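Local coordinates for protein putative mandelate racemase (Zymomonas mobilis, PDB 2OX4) that binds magnesium in an enolase-superfamily barrel and is probably a lyase, possibly a dehydratase, whose substrate is not established, at residues F239-N244 / S265-Y270. Residues are numbered along the deposited sequence; the frame is centred on the assembly and turned at random.
Sequences FYEEIN and SGERIY. With MG (magnesium ion), chain O.
Glu241 and Glu267 meet at the magnesium ion, each giving it one carboxylate oxygen: Glu241 OE2 and Glu267 OE1 both lie 2.1 Å from the metal. These two oxygens sit only 3.0 Å apart, a closeness that the shared cation probably offsets, and the carboxylate planes are turned 59° to each other. Glu215 and three waters complete six ligands. The Glu241 chain runs straight out to the metal, CG anti to the backbone N (chi1 165°), while its other oxygen, OE1, makes a salt bridge with Lys166. Glu267 OE2 takes hydrogen bonds from a metal-bound water and from Tyr44.

The three glutamates stand at the C-terminal ends of successive parallel strands, 211-215 and 237-241, and just beyond 263-265, the metal-site layout of the enolase superfamily's modified TIM barrel. Behind this first shell, Glu242 lays its carboxylate nearly parallel over that of Glu267, with OE1 3.3 Å from Glu267 CD. A second metal-bound water donates to Glu242 OE1 at 2.5 Å, tying this second-shell acid to the ion.

Arg268 holds Glu242 side-on. Glu242 OE2 lies near the guanidinium plane and is met on its syn lone pair by Arg268 NE at 3.0 Å. Arg268 NH2 comes to Glu242 OE1 at 2.8 Å from above the carboxylate plane. Carboxylate and guanidinium are inclined by 55°. Replacing Arg268 with a leucine would probably leave the buried Glu242 charge without its counterion and let its carboxylate turn away from that water. A further water, held by Glu242 OE2, Ser265 OG and Arg268 N, bridges the segments, and Phe82 of a second subunit accepts a hydrogen bond from Arg268 NH1 through its carbonyl and makes a cation-pi contact with the guanidinium.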
loop_
_atom_site.group_PDB
_atom_site.type_symbol
_atom_site.label_atom_id
_atom_site.label_comp_id
_atom_site.label_asym_id
_atom_site.label_seq_id
_atom_site.Cartn_x
_atom_site.Cartn_y
_atom_site.Cartn_z
ATOM N N PHE C 239 -29.043 -0.052 9.153
ATOM C CA PHE C 239 -27.919 0.594 8.490
ATOM C C PHE C 239 -28.012 2.107 8.593
ATOM O O PHE C 239 -29.020 2.637 9.063
ATOM C CB PHE C 239 -27.663 0.069 7.052
ATOM C CG PHE C 239 -28.826 0.187 6.084
ATOM C CD1 PHE C 239 -29.155 1.414 5.501
ATOM C CD2 PHE C 239 -29.540 -0.941 5.691
ATOM C CE1 PHE C 239 -30.199 1.520 4.569
ATOM C CE2 PHE C 239 -30.594 -0.840 4.764
ATOM C CZ PHE C 239 -30.919 0.397 4.210
ATOM N N TYR C 240 -26.954 2.785 8.158
ATOM C CA TYR C 240 -26.695 4.184 8.489
ATOM C C TYR C 240 -26.326 4.825 7.162
ATOM O O TYR C 240 -25.284 4.486 6.571
ATOM C CB TYR C 240 -25.504 4.206 9.462
ATOM C CG TYR C 240 -25.162 5.517 10.161
ATOM C CD1 TYR C 240 -26.120 6.507 10.395
ATOM C CD2 TYR C 240 -23.858 5.728 10.637
ATOM C CE1 TYR C 240 -25.770 7.706 11.066
ATOM C CE2 TYR C 240 -23.502 6.902 11.296
ATOM C CZ TYR C 240 -24.459 7.882 11.509
ATOM O OH TYR C 240 -24.093 9.027 12.170
ATOM N N GLU C 241 -27.196 5.710 6.679
ATOM C CA GLU C 241 -27.228 6.114 5.264
ATOM C C GLU C 241 -26.711 7.542 5.043
ATOM O O GLU C 241 -27.078 8.469 5.783
ATOM C CB GLU C 241 -28.655 5.978 4.691
ATOM C CG GLU C 241 -28.850 6.712 3.363
ATOM C CD GLU C 241 -30.237 6.551 2.755
ATOM O OE1 GLU C 241 -30.996 5.673 3.213
ATOM O OE2 GLU C 241 -30.558 7.302 1.797
ATOM N N GLU C 242 -25.881 7.704 4.004
ATOM C CA GLU C 242 -25.379 9.006 3.550
ATOM C C GLU C 242 -24.805 9.858 4.680
ATOM O O GLU C 242 -25.316 10.934 4.999
ATOM C CB GLU C 242 -26.435 9.769 2.752
ATOM C CG GLU C 242 -26.601 9.280 1.303
ATOM C CD GLU C 242 -26.772 10.442 0.332
ATOM O OE1 GLU C 242 -27.811 11.128 0.419
ATOM O OE2 GLU C 242 -25.874 10.673 -0.513
ATOM N N ILE C 243 -23.729 9.368 5.283
ATOM C CA ILE C 243 -23.222 9.980 6.504
ATOM C C ILE C 243 -22.253 11.141 6.236
ATOM O O ILE C 243 -21.846 11.847 7.160
ATOM C CB ILE C 243 -22.581 8.933 7.406
ATOM C CG1 ILE C 243 -21.289 8.389 6.768
ATOM C CG2 ILE C 243 -23.580 7.787 7.671
ATOM C CD1 ILE C 243 -20.465 7.520 7.713
ATOM N N ASN C 244 -21.883 11.332 4.972
ATOM C CA ASN C 244 -21.016 12.451 4.598
ATOM C C ASN C 244 -21.159 12.826 3.115
ATOM O O ASN C 244 -22.130 12.439 2.456
ATOM C CB ASN C 244 -19.557 12.148 4.975
ATOM C CG ASN C 244 -18.923 11.100 4.072
ATOM O OD1 ASN C 244 -19.618 10.316 3.427
ATOM N ND2 ASN C 244 -17.596 11.101 4.011
ATOM N N SER C 265 -25.087 3.938 1.017
ATOM C CA SER C 265 -24.970 5.131 0.179
ATOM C C SER C 265 -25.270 4.772 -1.269
ATOM O O SER C 265 -25.091 3.632 -1.672
ATOM C CB SER C 265 -23.552 5.694 0.239
ATOM O OG SER C 265 -23.519 6.975 -0.367
ATOM N N GLY C 266 -25.712 5.750 -2.054
ATOM C CA GLY C 266 -25.802 5.507 -3.476
ATOM C C GLY C 266 -26.590 6.497 -4.281
ATOM O O GLY C 266 -26.416 6.554 -5.486
ATOM N N GLU C 267 -27.491 7.250 -3.646
ATOM C CA GLU C 267 -28.338 8.144 -4.432
ATOM C C GLU C 267 -27.537 9.278 -5.052
ATOM O O GLU C 267 -27.973 9.873 -6.030
ATOM C CB GLU C 267 -29.504 8.694 -3.609
ATOM C CG GLU C 267 -29.096 9.685 -2.528
ATOM C CD GLU C 267 -30.213 9.892 -1.542
ATOM O OE1 GLU C 267 -30.364 9.038 -0.641
ATOM O OE2 GLU C 267 -30.949 10.890 -1.684
ATOM N N ARG C 268 -26.358 9.570 -4.491
ATOM C CA ARG C 268 -25.469 10.562 -5.099
ATOM C C ARG C 268 -24.155 9.947 -5.623
ATOM O O ARG C 268 -23.092 10.580 -5.610
ATOM C CB ARG C 268 -25.230 11.719 -4.121
ATOM C CG ARG C 268 -26.404 12.698 -4.080
ATOM C CD ARG C 268 -26.150 13.832 -3.105
ATOM N NE ARG C 268 -26.368 13.400 -1.725
ATOM C CZ ARG C 268 -26.557 14.232 -0.711
ATOM N NH1 ARG C 268 -26.544 15.550 -0.921
ATOM N NH2 ARG C 268 -26.767 13.744 0.507
ATOM N N ILE C 269 -24.244 8.690 -6.064
ATOM C CA ILE C 269 -23.113 7.990 -6.693
ATOM C C ILE C 269 -23.660 7.391 -7.994
ATOM O O ILE C 269 -24.738 6.790 -8.003
ATOM C CB ILE C 269 -22.562 6.846 -5.781
ATOM C CG1 ILE C 269 -22.185 7.366 -4.373
ATOM C CG2 ILE C 269 -21.370 6.164 -6.434
ATOM C CD1 ILE C 269 -21.846 6.276 -3.333
ATOM N N TYR C 270 -22.936 7.574 -9.095
ATOM C CA TYR C 270 -23.514 7.287 -10.416
ATOM C C TYR C 270 -22.584 6.416 -11.236
ATOM O O TYR C 270 -21.379 6.680 -11.295
ATOM C CB TYR C 270 -23.826 8.582 -11.184
ATOM C CG TYR C 270 -24.323 9.675 -10.281
ATOM C CD1 TYR C 270 -25.594 9.601 -9.711
ATOM C CD2 TYR C 270 -23.504 10.764 -9.954
ATOM C CE1 TYR C 270 -26.056 10.607 -8.863
ATOM C CE2 TYR C 270 -23.954 11.776 -9.107
ATOM C CZ TYR C 270 -25.235 11.684 -8.570
ATOM O OH TYR C 270 -25.681 12.672 -7.726
HETATM MG MG MG O . -31.402 9.116 1.199
HETATM O O HOH W 1 -24.808 8.766 -2.032
HETATM O O HOH W 2 -29.781 10.494 1.806
HETATM O O HOH W 3 -32.526 11.066 0.479
HETATM O O HOH W 4 -33.226 8.273 0.605
#